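Local coordinates for RctB replication initiator protein (Vibrio cholerae, PDB 5UBE) that probably binds DNA to initiate replication of the second chromosome of the cholera bacterium, here as its N-terminal domain with a helix-turn-helix-type fold, at residues K38-I51 / I81-F94. Residues are numbered along the deposited sequence; the frame is centred on the assembly and turned at random.
Sequences KGVTKSIVELLNLI and IQQRLRAAVAVGLF
I44 and L47 lie against the helix of 81-91, one turn apart, where it crosses the helix of 42-51 at -105°, the short axes 9.1 Å apart. I44 spreads its two branches: CD1 presses on A87 CB at 3.7 Å, while chi1 at -72° lays CG1 beside the backbone N and CG2 anti to it, which puts CG2 against A88 CB and L93 CD1. L47 forks against the other helix. Its side chain and that of I81 cross at about a right angle, L47 CD1 touching CD1 and CG2 of I81, and CD2 lies over the backbone between R84 and L85. Deeper still, L48 forks, CD1 meeting L93 CD1 and CD2 reaching F94 CZ at 3.6 Å, with I51 CD1 closing on the same ring atom.

The solvent side is polar around R84, which runs extended from CG to NE over the start of the 42-51 helix. S43 OG sits 2.9 Å above the guanidinium plane, offset toward its rim, and is badly angled for a hydrogen bond. At the edge, R84 NH2 donates to E46 OE1 at 3.1 Å and 163°, carboxylate and guanidinium nearly coplanar, in a salt bridge with an exposed glutamate. The far end is looser: V91, the last residue of its helix, sets CG1 against V40 CG2 and CG2 against the G39 carbonyl oxygen. V91 lies within the Schellman motif that ends the helix, G92 at C-prime, and the chain runs on into L93 and F94.

Both helices belong to the RctB helix-turn-helix domain. Helix 26-34 backs L48 and L93 through Y34, helix 65-71 meets L47 and I51 through L68, and F94 enters the sheet, its ring meeting those of F21 and F114.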
loop_
_atom_site.group_PDB
_atom_site.type_symbol
_atom_site.label_atom_id
_atom_site.label_comp_id
_atom_site.label_asym_id
_atom_site.label_seq_id
_atom_site.Cartn_x
_atom_site.Cartn_y
_atom_site.Cartn_z
ATOM N N LYS A 38 -12.649 14.465 -1.080
ATOM C CA LYS A 38 -13.268 14.400 0.236
ATOM C C LYS A 38 -12.802 13.157 0.975
ATOM O O LYS A 38 -12.649 12.085 0.382
ATOM C CB LYS A 38 -14.789 14.380 0.120
ATOM C CG LYS A 38 -15.405 15.696 -0.292
ATOM C CD LYS A 38 -16.909 15.527 -0.491
ATOM C CE LYS A 38 -17.556 16.810 -0.985
ATOM N NZ LYS A 38 -18.959 16.541 -1.455
ATOM N N GLY A 39 -12.588 13.308 2.280
ATOM C CA GLY A 39 -12.197 12.208 3.127
ATOM C C GLY A 39 -10.731 11.841 3.071
ATOM O O GLY A 39 -10.334 10.870 3.726
ATOM N N VAL A 40 -9.908 12.564 2.313
ATOM C CA VAL A 40 -8.467 12.303 2.293
ATOM C C VAL A 40 -7.841 13.188 3.370
ATOM O O VAL A 40 -7.679 14.400 3.196
ATOM C CB VAL A 40 -7.844 12.536 0.915
ATOM C CG1 VAL A 40 -6.328 12.290 0.969
ATOM C CG2 VAL A 40 -8.472 11.604 -0.131
ATOM N N THR A 41 -7.483 12.565 4.487
ATOM C CA THR A 41 -6.969 13.233 5.672
ATOM C C THR A 41 -5.440 13.245 5.683
ATOM O O THR A 41 -4.773 12.530 4.929
ATOM C CB THR A 41 -7.470 12.522 6.931
ATOM O OG1 THR A 41 -6.936 11.194 6.943
ATOM C CG2 THR A 41 -8.989 12.450 6.960
ATOM N N LYS A 42 -4.890 14.061 6.589
ATOM C CA LYS A 42 -3.452 14.068 6.823
ATOM C C LYS A 42 -2.949 12.679 7.203
ATOM O O LYS A 42 -1.867 12.262 6.773
ATOM C CB LYS A 42 -3.106 15.076 7.922
ATOM C CG LYS A 42 -3.218 16.535 7.499
ATOM C CD LYS A 42 -2.512 16.778 6.173
ATOM C CE LYS A 42 -2.071 18.232 6.008
ATOM N NZ LYS A 42 -0.826 18.540 6.775
ATOM N N SER A 43 -3.732 11.948 8.000
ATOM C CA SER A 43 -3.329 10.618 8.449
ATOM C C SER A 43 -3.281 9.614 7.299
ATOM O O SER A 43 -2.466 8.685 7.325
ATOM C CB SER A 43 -4.282 10.137 9.550
ATOM O OG SER A 43 -3.960 8.827 9.975
ATOM N N ILE A 44 -4.150 9.757 6.295
ATOM C CA ILE A 44 -4.029 8.900 5.114
ATOM C C ILE A 44 -2.817 9.307 4.286
ATOM O O ILE A 44 -2.053 8.453 3.824
ATOM C CB ILE A 44 -5.330 8.933 4.279
ATOM C CG1 ILE A 44 -6.430 8.156 5.012
ATOM C CG2 ILE A 44 -5.092 8.344 2.871
ATOM C CD1 ILE A 44 -7.836 8.468 4.568
ATOM N N VAL A 45 -2.623 10.616 4.080
ATOM C CA VAL A 45 -1.470 11.086 3.313
ATOM C C VAL A 45 -0.172 10.583 3.931
ATOM O O VAL A 45 0.760 10.202 3.215
ATOM C CB VAL A 45 -1.488 12.622 3.191
ATOM C CG1 VAL A 45 -0.239 13.116 2.473
ATOM C CG2 VAL A 45 -2.731 13.066 2.428
ATOM N N GLU A 46 -0.095 10.556 5.264
ATOM C CA GLU A 46 1.090 10.020 5.933
ATOM C C GLU A 46 1.411 8.610 5.454
ATOM O O GLU A 46 2.549 8.314 5.070
ATOM C CB GLU A 46 0.878 10.010 7.449
ATOM C CG GLU A 46 0.998 11.348 8.151
ATOM C CD GLU A 46 0.701 11.223 9.645
ATOM O OE1 GLU A 46 0.255 10.129 10.073
ATOM O OE2 GLU A 46 0.914 12.210 10.383
ATOM N N LEU A 47 0.426 7.711 5.517
ATOM C CA LEU A 47 0.614 6.370 4.976
ATOM C C LEU A 47 1.064 6.422 3.514
ATOM O O LEU A 47 2.017 5.739 3.131
ATOM C CB LEU A 47 -0.678 5.561 5.109
ATOM C CG LEU A 47 -0.600 4.174 4.469
ATOM C CD1 LEU A 47 0.347 3.308 5.268
ATOM C CD2 LEU A 47 -1.964 3.513 4.335
ATOM N N LEU A 48 0.390 7.235 2.681
ATOM C CA LEU A 48 0.723 7.279 1.254
ATOM C C LEU A 48 2.162 7.736 1.031
ATOM O O LEU A 48 2.904 7.125 0.252
ATOM C CB LEU A 48 -0.251 8.186 0.493
ATOM C CG LEU A 48 -1.724 7.839 0.690
ATOM C CD1 LEU A 48 -2.575 8.643 -0.257
ATOM C CD2 LEU A 48 -1.976 6.340 0.523
ATOM N N ASN A 49 2.578 8.805 1.716
ATOM C CA ASN A 49 3.956 9.270 1.587
ATOM C C ASN A 49 4.945 8.186 1.998
ATOM O O ASN A 49 6.016 8.047 1.396
ATOM C CB ASN A 49 4.164 10.527 2.433
ATOM C CG ASN A 49 3.559 11.762 1.800
ATOM O OD1 ASN A 49 3.252 11.765 0.612
ATOM N ND2 ASN A 49 3.395 12.823 2.587
ATOM N N LEU A 50 4.603 7.409 3.029
ATOM C CA LEU A 50 5.498 6.357 3.502
ATOM C C LEU A 50 5.689 5.280 2.442
ATOM O O LEU A 50 6.824 4.887 2.139
ATOM C CB LEU A 50 4.943 5.743 4.780
ATOM C CG LEU A 50 5.887 4.929 5.658
ATOM C CD1 LEU A 50 6.986 5.817 6.230
ATOM C CD2 LEU A 50 5.074 4.278 6.773
ATOM N N ILE A 51 4.580 4.773 1.894
ATOM C CA ILE A 51 4.643 3.808 0.797
ATOM C C ILE A 51 5.508 4.343 -0.338
ATOM O O ILE A 51 6.404 3.659 -0.839
ATOM C CB ILE A 51 3.224 3.484 0.294
ATOM C CG1 ILE A 51 2.395 2.791 1.392
ATOM C CG2 ILE A 51 3.301 2.668 -1.021
ATOM C CD1 ILE A 51 0.901 2.980 1.233
ATOM N N ILE A 81 -1.207 1.326 10.677
ATOM C CA ILE A 81 -1.196 1.166 9.221
ATOM C C ILE A 81 -2.551 0.650 8.740
ATOM O O ILE A 81 -3.181 1.228 7.845
ATOM C CB ILE A 81 -0.057 0.222 8.784
ATOM C CG1 ILE A 81 1.342 0.712 9.233
ATOM C CG2 ILE A 81 -0.116 -0.026 7.275
ATOM C CD1 ILE A 81 1.808 2.012 8.601
ATOM N N GLN A 82 -3.032 -0.438 9.352
ATOM C CA GLN A 82 -4.306 -1.014 8.941
ATOM C C GLN A 82 -5.438 0.001 9.063
ATOM O O GLN A 82 -6.343 0.028 8.226
ATOM C CB GLN A 82 -4.610 -2.265 9.770
ATOM C CG GLN A 82 -4.053 -3.549 9.185
ATOM C CD GLN A 82 -4.545 -3.837 7.765
ATOM O OE1 GLN A 82 -5.747 -3.889 7.518
ATOM N NE2 GLN A 82 -3.611 -4.037 6.828
ATOM N N GLN A 83 -5.412 0.835 10.114
ATOM C CA GLN A 83 -6.442 1.859 10.278
ATOM C C GLN A 83 -6.432 2.837 9.108
ATOM O O GLN A 83 -7.463 3.068 8.464
ATOM C CB GLN A 83 -6.234 2.608 11.598
ATOM C CG GLN A 83 -7.232 3.759 11.841
ATOM C CD GLN A 83 -6.782 4.689 12.969
ATOM O OE1 GLN A 83 -6.219 4.246 13.971
ATOM N NE2 GLN A 83 -7.008 5.982 12.794
ATOM N N ARG A 84 -5.267 3.432 8.826
ATOM C CA ARG A 84 -5.154 4.322 7.673
ATOM C C ARG A 84 -5.504 3.592 6.382
ATOM O O ARG A 84 -6.176 4.151 5.507
ATOM C CB ARG A 84 -3.747 4.910 7.603
ATOM C CG ARG A 84 -3.448 5.911 8.707
ATOM C CD ARG A 84 -1.966 5.884 9.043
ATOM N NE ARG A 84 -1.539 6.996 9.894
ATOM C CZ ARG A 84 -1.604 6.990 11.226
ATOM N NH1 ARG A 84 -2.094 5.933 11.877
ATOM N NH2 ARG A 84 -1.187 8.047 11.915
ATOM N N LEU A 85 -5.125 2.318 6.274
ATOM C CA LEU A 85 -5.418 1.588 5.045
ATOM C C LEU A 85 -6.914 1.389 4.864
ATOM O O LEU A 85 -7.424 1.566 3.753
ATOM C CB LEU A 85 -4.684 0.247 5.009
ATOM C CG LEU A 85 -4.970 -0.611 3.761
ATOM C CD1 LEU A 85 -4.463 0.017 2.457
ATOM C CD2 LEU A 85 -4.409 -2.008 3.917
ATOM N N ARG A 86 -7.648 1.052 5.937
ATOM C CA ARG A 86 -9.094 0.907 5.793
ATOM C C ARG A 86 -9.738 2.221 5.357
ATOM O O ARG A 86 -10.656 2.229 4.531
ATOM C CB ARG A 86 -9.732 0.427 7.095
ATOM C CG ARG A 86 -9.445 -1.012 7.481
ATOM C CD ARG A 86 -10.332 -1.433 8.676
ATOM N NE ARG A 86 -10.257 -0.484 9.792
ATOM C CZ ARG A 86 -9.313 -0.508 10.727
ATOM N NH1 ARG A 86 -8.348 -1.431 10.686
ATOM N NH2 ARG A 86 -9.312 0.398 11.690
ATOM N N ALA A 87 -9.276 3.342 5.914
ATOM C CA ALA A 87 -9.851 4.631 5.546
ATOM C C ALA A 87 -9.552 4.966 4.091
ATOM O O ALA A 87 -10.420 5.467 3.372
ATOM C CB ALA A 87 -9.320 5.726 6.478
ATOM N N ALA A 88 -8.326 4.680 3.641
ATOM C CA ALA A 88 -7.924 4.995 2.275
ATOM C C ALA A 88 -8.696 4.161 1.264
ATOM O O ALA A 88 -9.047 4.650 0.182
ATOM C CB ALA A 88 -6.416 4.778 2.122
ATOM N N VAL A 89 -8.967 2.899 1.596
ATOM C CA VAL A 89 -9.827 2.072 0.755
ATOM C C VAL A 89 -11.237 2.653 0.690
ATOM O O VAL A 89 -11.842 2.744 -0.389
ATOM C CB VAL A 89 -9.828 0.625 1.279
ATOM C CG1 VAL A 89 -10.900 -0.197 0.586
ATOM C CG2 VAL A 89 -8.458 0.010 1.071
ATOM N N ALA A 90 -11.774 3.084 1.833
ATOM C CA ALA A 90 -13.135 3.616 1.849
ATOM C C ALA A 90 -13.277 4.849 0.966
ATOM O O ALA A 90 -14.361 5.104 0.431
ATOM C CB ALA A 90 -13.556 3.940 3.288
ATOM N N VAL A 91 -12.208 5.624 0.798
ATOM C CA VAL A 91 -12.284 6.782 -0.084
ATOM C C VAL A 91 -12.155 6.364 -1.556
ATOM O O VAL A 91 -12.668 7.047 -2.451
ATOM C CB VAL A 91 -11.212 7.811 0.322
ATOM C CG1 VAL A 91 -10.800 8.698 -0.875
ATOM C CG2 VAL A 91 -11.715 8.674 1.453
ATOM N N GLY A 92 -11.502 5.244 -1.834
ATOM C CA GLY A 92 -11.312 4.779 -3.189
ATOM C C GLY A 92 -9.900 4.915 -3.723
ATOM O O GLY A 92 -9.721 4.858 -4.941
ATOM N N LEU A 93 -8.897 5.062 -2.849
ATOM C CA LEU A 93 -7.520 5.297 -3.279
ATOM C C LEU A 93 -6.838 4.031 -3.781
ATOM O O LEU A 93 -5.925 4.115 -4.610
ATOM C CB LEU A 93 -6.696 5.893 -2.130
ATOM C CG LEU A 93 -7.240 7.193 -1.544
ATOM C CD1 LEU A 93 -6.197 7.844 -0.675
ATOM C CD2 LEU A 93 -7.669 8.131 -2.653
ATOM N N PHE A 94 -7.263 2.866 -3.305
ATOM C CA PHE A 94 -6.616 1.599 -3.602
ATOM C C PHE A 94 -7.616 0.596 -4.142
ATOM O O PHE A 94 -8.704 0.429 -3.579
ATOM C CB PHE A 94 -5.988 0.967 -2.349
ATOM C CG PHE A 94 -4.840 1.717 -1.788
ATOM C CD1 PHE A 94 -3.611 1.708 -2.434
ATOM C CD2 PHE A 94 -4.972 2.392 -0.578
ATOM C CE1 PHE A 94 -2.528 2.381 -1.899
ATOM C CE2 PHE A 94 -3.899 3.068 -0.037
ATOM C CZ PHE A 94 -2.676 3.058 -0.688
#